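Local coordinates for putative p22 protein (Leishmania major, PDB 1YQF), which is of unknown function but belongs to the MAM33 (mitochondrial glycoprotein) family and is a homologue of human p32, so it is probably a mitochondrial matrix protein, at residues 80-85 with 181-186; 114-119 with 171-176. All coordinates share one frame; numbering follows the deposited sequence.

Contact 1 (80-85 with 181-186); sequences YSTNQD and LYSFWA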
loop_
_atom_site.group_PDB
_atom_site.type_symbol
_atom_site.label_atom_id
_atom_site.label_comp_id
_atom_site.label_asym_id
_atom_site.label_seq_id
_atom_site.Cartn_x
_atom_site.Cartn_y
_atom_site.Cartn_z
ATOM N N TYR A 80 -10.670 -8.623 12.122
ATOM C CA TYR A 80 -11.010 -7.236 11.835
ATOM C C TYR A 80 -10.166 -6.290 12.664
ATOM O O TYR A 80 -9.519 -6.695 13.627
ATOM C CB TYR A 80 -12.485 -6.973 12.123
ATOM C CG TYR A 80 -12.868 -7.192 13.567
ATOM C CD1 TYR A 80 -13.039 -8.475 14.070
ATOM C CD2 TYR A 80 -13.060 -6.116 14.431
ATOM C CE1 TYR A 80 -13.387 -8.686 15.396
ATOM C CE2 TYR A 80 -13.414 -6.317 15.760
ATOM C CZ TYR A 80 -13.576 -7.605 16.234
ATOM O OH TYR A 80 -13.921 -7.819 17.549
ATOM N N SER A 81 -10.200 -5.020 12.281
ATOM C CA SER A 81 -9.502 -3.963 12.993
ATOM C C SER A 81 -10.530 -2.930 13.436
ATOM O O SER A 81 -11.499 -2.663 12.717
ATOM C CB SER A 81 -8.452 -3.314 12.085
ATOM O OG SER A 81 -7.801 -2.234 12.737
ATOM N N THR A 82 -10.321 -2.349 14.614
ATOM C CA THR A 82 -11.203 -1.296 15.118
ATOM C C THR A 82 -10.694 0.083 14.697
ATOM O O THR A 82 -11.267 1.101 15.078
ATOM C CB THR A 82 -11.326 -1.373 16.648
ATOM O OG1 THR A 82 -10.037 -1.178 17.260
ATOM C CG2 THR A 82 -11.754 -2.762 17.091
ATOM N N ASN A 83 -9.610 0.102 13.922
ATOM C CA ASN A 83 -9.119 1.329 13.304
ATOM C C ASN A 83 -10.019 1.711 12.144
ATOM O O ASN A 83 -10.539 0.846 11.431
ATOM C CB ASN A 83 -7.681 1.163 12.793
ATOM C CG ASN A 83 -6.641 1.443 13.862
ATOM O OD1 ASN A 83 -6.832 2.313 14.714
ATOM N ND2 ASN A 83 -5.530 0.709 13.817
ATOM N N GLN A 84 -10.185 3.014 11.958
ATOM C CA GLN A 84 -11.025 3.543 10.891
ATOM C C GLN A 84 -10.187 4.400 9.947
ATOM O O GLN A 84 -9.266 5.109 10.380
ATOM C CB GLN A 84 -12.186 4.357 11.469
ATOM C CG GLN A 84 -11.763 5.474 12.405
ATOM C CD GLN A 84 -12.827 5.827 13.431
ATOM O OE1 GLN A 84 -14.010 5.932 13.099
ATOM N NE2 GLN A 84 -12.406 6.021 14.680
ATOM N N ASP A 85 -10.507 4.313 8.656
ATOM C CA ASP A 85 -9.816 5.080 7.626
ATOM C C ASP A 85 -10.367 6.507 7.616
ATOM O O ASP A 85 -11.574 6.708 7.790
ATOM C CB ASP A 85 -10.027 4.409 6.263
ATOM C CG ASP A 85 -8.936 4.753 5.254
ATOM O OD1 ASP A 85 -8.026 5.585 5.470
ATOM O OD2 ASP A 85 -8.959 4.179 4.142
ATOM N N LEU A 181 -20.484 -2.908 16.265
ATOM C CA LEU A 181 -20.723 -2.487 17.645
ATOM C C LEU A 181 -19.459 -2.552 18.494
ATOM O O LEU A 181 -19.247 -1.706 19.360
ATOM C CB LEU A 181 -21.810 -3.353 18.294
ATOM C CG LEU A 181 -23.267 -3.093 17.900
ATOM C CD1 LEU A 181 -24.174 -4.092 18.605
ATOM C CD2 LEU A 181 -23.698 -1.664 18.216
ATOM N N TYR A 182 -18.631 -3.561 18.247
ATOM C CA TYR A 182 -17.395 -3.747 18.994
ATOM C C TYR A 182 -16.377 -2.692 18.585
ATOM O O TYR A 182 -15.605 -2.223 19.411
ATOM C CB TYR A 182 -16.820 -5.146 18.762
ATOM C CG TYR A 182 -15.737 -5.517 19.745
ATOM C CD1 TYR A 182 -16.049 -6.134 20.946
ATOM C CD2 TYR A 182 -14.399 -5.238 19.477
ATOM C CE1 TYR A 182 -15.058 -6.473 21.857
ATOM C CE2 TYR A 182 -13.398 -5.573 20.384
ATOM C CZ TYR A 182 -13.735 -6.190 21.570
ATOM O OH TYR A 182 -12.754 -6.527 22.472
ATOM N N SER A 183 -16.396 -2.309 17.312
ATOM C CA SER A 183 -15.512 -1.263 16.812
ATOM C C SER A 183 -15.834 0.091 17.448
ATOM O O SER A 183 -14.923 0.815 17.835
ATOM C CB SER A 183 -15.590 -1.164 15.290
ATOM O OG SER A 183 -15.020 -2.314 14.686
ATOM N N PHE A 184 -17.123 0.421 17.560
ATOM C CA PHE A 184 -17.545 1.671 18.197
ATOM C C PHE A 184 -17.087 1.689 19.649
ATOM O O PHE A 184 -16.570 2.694 20.125
ATOM C CB PHE A 184 -19.075 1.856 18.162
ATOM C CG PHE A 184 -19.646 2.157 16.792
ATOM C CD1 PHE A 184 -18.973 2.970 15.880
ATOM C CD2 PHE A 184 -20.886 1.638 16.428
ATOM C CE1 PHE A 184 -19.524 3.242 14.624
ATOM C CE2 PHE A 184 -21.439 1.908 15.176
ATOM C CZ PHE A 184 -20.757 2.709 14.276
ATOM N N TRP A 185 -17.280 0.569 20.344
ATOM C CA TRP A 185 -16.900 0.456 21.747
ATOM C C TRP A 185 -15.395 0.587 21.920
ATOM O O TRP A 185 -14.936 1.389 22.720
ATOM C CB TRP A 185 -17.369 -0.874 22.347
ATOM C CG TRP A 185 -16.770 -1.134 23.700
ATOM C CD1 TRP A 185 -17.178 -0.610 24.889
ATOM C CD2 TRP A 185 -15.639 -1.961 23.995
ATOM N NE1 TRP A 185 -16.375 -1.061 25.909
ATOM C CE2 TRP A 185 -15.421 -1.893 25.387
ATOM C CE3 TRP A 185 -14.780 -2.754 23.219
ATOM C CZ2 TRP A 185 -14.391 -2.589 26.023
ATOM C CZ3 TRP A 185 -13.754 -3.447 23.854
ATOM C CH2 TRP A 185 -13.571 -3.360 25.243
ATOM N N ALA A 186 -14.643 -0.212 21.166
ATOM C CA ALA A 186 -13.182 -0.216 21.231
ATOM C C ALA A 186 -12.584 1.127 20.835
ATOM O O ALA A 186 -11.557 1.531 21.375
ATOM C CB ALA A 186 -12.605 -1.326 20.353
#

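Contact 2 (114-119 with 171-176); sequences EGELVL and VDEKLG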
loop_
_atom_site.group_PDB
_atom_site.type_symbol
_atom_site.label_atom_id
_atom_site.label_comp_id
_atom_site.label_asym_id
_atom_site.label_seq_id
_atom_site.Cartn_x
_atom_site.Cartn_y
_atom_site.Cartn_z
ATOM N N GLU A 114 -24.706 -1.256 5.758
ATOM C CA GLU A 114 -26.147 -1.241 6.024
ATOM C C GLU A 114 -26.616 -2.537 6.690
ATOM O O GLU A 114 -27.708 -3.042 6.404
ATOM C CB GLU A 114 -26.943 -0.966 4.738
ATOM C CG GLU A 114 -26.439 0.217 3.916
ATOM C CD GLU A 114 -26.583 1.548 4.636
ATOM O OE1 GLU A 114 -25.875 1.765 5.645
ATOM O OE2 GLU A 114 -27.402 2.384 4.189
ATOM N N GLY A 115 -25.778 -3.067 7.581
ATOM C CA GLY A 115 -26.062 -4.317 8.268
ATOM C C GLY A 115 -26.111 -5.517 7.338
ATOM O O GLY A 115 -26.668 -6.555 7.693
ATOM N N GLU A 116 -25.520 -5.373 6.153
ATOM C CA GLU A 116 -25.549 -6.402 5.118
ATOM C C GLU A 116 -24.121 -6.835 4.806
ATOM O O GLU A 116 -23.220 -6.005 4.708
ATOM C CB GLU A 116 -26.220 -5.863 3.848
ATOM C CG GLU A 116 -26.585 -6.923 2.819
ATOM C CD GLU A 116 -27.154 -6.327 1.541
ATOM O OE1 GLU A 116 -26.375 -5.744 0.755
ATOM O OE2 GLU A 116 -28.380 -6.441 1.317
ATOM N N LEU A 117 -23.923 -8.139 4.652
ATOM C CA LEU A 117 -22.614 -8.678 4.314
ATOM C C LEU A 117 -22.453 -8.691 2.802
ATOM O O LEU A 117 -23.305 -9.216 2.089
ATOM C CB LEU A 117 -22.452 -10.091 4.879
ATOM C CG LEU A 117 -21.477 -10.256 6.044
ATOM C CD1 LEU A 117 -21.775 -9.290 7.191
ATOM C CD2 LEU A 117 -21.526 -11.691 6.539
ATOM N N VAL A 118 -21.360 -8.102 2.323
ATOM C CA VAL A 118 -21.037 -8.092 0.903
ATOM C C VAL A 118 -19.695 -8.785 0.690
ATOM O O VAL A 118 -18.706 -8.472 1.344
ATOM C CB VAL A 118 -20.991 -6.665 0.328
ATOM C CG1 VAL A 118 -20.675 -6.697 -1.165
ATOM C CG2 VAL A 118 -22.325 -5.952 0.564
ATOM N N LEU A 119 -19.688 -9.733 -0.238
ATOM C CA LEU A 119 -18.521 -10.544 -0.542
ATOM C C LEU A 119 -17.691 -9.876 -1.626
ATOM O O LEU A 119 -18.200 -9.564 -2.700
ATOM C CB LEU A 119 -18.995 -11.909 -1.008
ATOM C CG LEU A 119 -17.993 -13.026 -1.240
ATOM C CD1 LEU A 119 -17.143 -13.304 -0.000
ATOM C CD2 LEU A 119 -18.787 -14.252 -1.657
ATOM N N VAL A 171 -21.017 -16.836 9.935
ATOM C CA VAL A 171 -20.596 -15.623 9.244
ATOM C C VAL A 171 -21.822 -15.034 8.548
ATOM O O VAL A 171 -22.090 -15.314 7.380
ATOM C CB VAL A 171 -19.475 -15.910 8.227
ATOM C CG1 VAL A 171 -18.988 -14.619 7.574
ATOM C CG2 VAL A 171 -18.320 -16.625 8.903
ATOM N N ASP A 172 -22.557 -14.216 9.294
ATOM C CA ASP A 172 -23.849 -13.689 8.850
ATOM C C ASP A 172 -24.011 -12.221 9.265
ATOM O O ASP A 172 -23.026 -11.553 9.581
ATOM C CB ASP A 172 -24.984 -14.565 9.411
ATOM C CG ASP A 172 -24.872 -14.785 10.910
ATOM O OD1 ASP A 172 -24.369 -13.888 11.619
ATOM O OD2 ASP A 172 -25.264 -15.833 11.471
ATOM N N GLU A 173 -25.243 -11.719 9.245
ATOM C CA GLU A 173 -25.520 -10.334 9.621
ATOM C C GLU A 173 -25.404 -10.085 11.125
ATOM O O GLU A 173 -25.130 -8.964 11.541
ATOM C CB GLU A 173 -26.910 -9.922 9.140
ATOM C CG GLU A 173 -27.046 -9.908 7.626
ATOM C CD GLU A 173 -28.322 -9.236 7.143
ATOM O OE1 GLU A 173 -29.115 -8.743 7.983
ATOM O OE2 GLU A 173 -28.531 -9.197 5.913
ATOM N N LYS A 174 -25.626 -11.122 11.930
ATOM C CA LYS A 174 -25.459 -11.018 13.383
ATOM C C LYS A 174 -23.998 -10.840 13.785
ATOM O O LYS A 174 -23.705 -10.163 14.770
ATOM C CB LYS A 174 -26.039 -12.250 14.088
ATOM C CG LYS A 174 -27.521 -12.493 13.817
ATOM C CD LYS A 174 -28.389 -11.311 14.249
ATOM C CE LYS A 174 -29.839 -11.496 13.829
ATOM N NZ LYS A 174 -29.978 -11.735 12.358
ATOM N N LEU A 175 -23.090 -11.445 13.021
ATOM C CA LEU A 175 -21.661 -11.327 13.286
ATOM C C LEU A 175 -21.200 -9.933 12.882
ATOM O O LEU A 175 -20.413 -9.304 13.583
ATOM C CB LEU A 175 -20.869 -12.394 12.519
ATOM C CG LEU A 175 -19.524 -12.824 13.114
ATOM C CD1 LEU A 175 -18.881 -13.890 12.251
ATOM C CD2 LEU A 175 -18.572 -11.656 13.264
ATOM N N GLY A 176 -21.708 -9.455 11.751
ATOM C CA GLY A 176 -21.363 -8.139 11.251
ATOM C C GLY A 176 -21.730 -7.040 12.228
ATOM O O GLY A 176 -20.920 -6.160 12.502
#

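Contact 1 (80-85 with 181-186)
Thr-82 and Ser-183 bring the two backbones together, with their CA atoms 4.6 Å apart. Residues 80-85 are the last two residues of strand 74-81 and the loop that follows. Residues 181-186 are a piece of the long helix 173-202. No hydrogen bond crosses between them, and the touching residues are mostly buried.

Tyr-80 reaches the helix with the far end of its ring. Its OH lies over one face of the Tyr-182 ring, 3.3 Å from Tyr-182 CD2. The two side chains cross at about a right angle, and Tyr-182 CD2 in turn sits in the plane of the Tyr-80 ring, at its edge. This buried hydroxyl oxygen has no hydrogen-bond partner in the model. With CG anti to the backbone N (chi1 -166°), the Tyr-182 ring swings out beside the helix, where its face meets Tyr-80 OH. The Tyr-182 ring also meets Phe-65 edge-to-face.

Thr-82 packs through its methyl. Thr-82 CG2 lies 3.7 Å from Ala-186 CB. The same methyl is at the edge of the Tyr-182 ring, 4.3 Å from Tyr-182 CD2. Ser-183 fits in beside Thr-82, its OG 4.0 Å from Thr-82 CA. That hydroxyl is hydrogen-bonded to Val-179 O, one turn back in its own helix, and so is satisfied without the strand.

At the strand end, Ser-81 OG accepts a hydrogen bond from Asn-83 N at 3.2 Å, an ST turn. The side chain of Asn-83 bonds through ND2 to Leu-145 O and through OD1 to Thr-147 N, both of a second subunit. The contact joins the antiparallel sheet to the long C-terminal helix lying against it, as in the p32 (MAM33) fold, whose subunits assemble as trimers.

Contact 2 (114-119 with 171-176)
The turn into edge strand 116-125 meets the start of helix 173-202, with Glu-116 and Glu-173 nearest at 6.0 Å between CA atoms. No hydrogen bond joins the two segments.

Leu-117 carries the apolar part. Both of its methyls touch the backbone carbonyl of Asp-172. Leu-117 CD2 is 3.4 Å from Asp-172 O, and Leu-117 CD1 is 3.5 Å from Asp-172 O. CD2 also touches Val-171 CG1, at 4.0 Å. CD1 faces the helix backbone at Gly-176, 4.2 Å from Gly-176 CA. Gly-176 has no side chain, so this methyl packs directly on the helix backbone. A non-staggered chi1 of -110° accompanies this placing of the two Leu-117 methyls.

Helix 173-202 begins here with an N-cap. Asp-172 OD1 accepts from Leu-175 N at 3.1 Å, and the N-H meets the oxygen nearly along its C-O axis. The cap side chain starts out away from the strand and leaves its backbone carbonyl to face Leu-117. In the fold, this first turn packs against the outermost strand of the chain's sheet.

At the more exposed end, Glu-173 extends alongside the turn. Its chain is straight beyond CG (chi2 -168°), which carries the carboxylate past Gly-115. Glu-173 CD is 3.2 Å from Gly-115 O. The nearby OE1 and that carbonyl oxygen are both acceptors, so they do not bond. Gly-115 has a positive phi of 65°, a conformation that favours glycine.

Both contacts use helix 173-202 and the same antiparallel sheet. Contact 2 meets the helix at its first turn. Contact 1 meets it about two turns further on. The strands differ: contact 2 is on the outermost strand 116-125, and contact 1 is at the end of the inner strand 74-81. In sequence, both segments of contact 2 fall between those of contact 1. The centres are about 15 Å apart and the nearest atoms about 5 Å apart, so the two do not touch. Contact 1 is buried, and the loop leaving it meets a second subunit. Contact 2 is partly exposed and touches no other chain of the assembly.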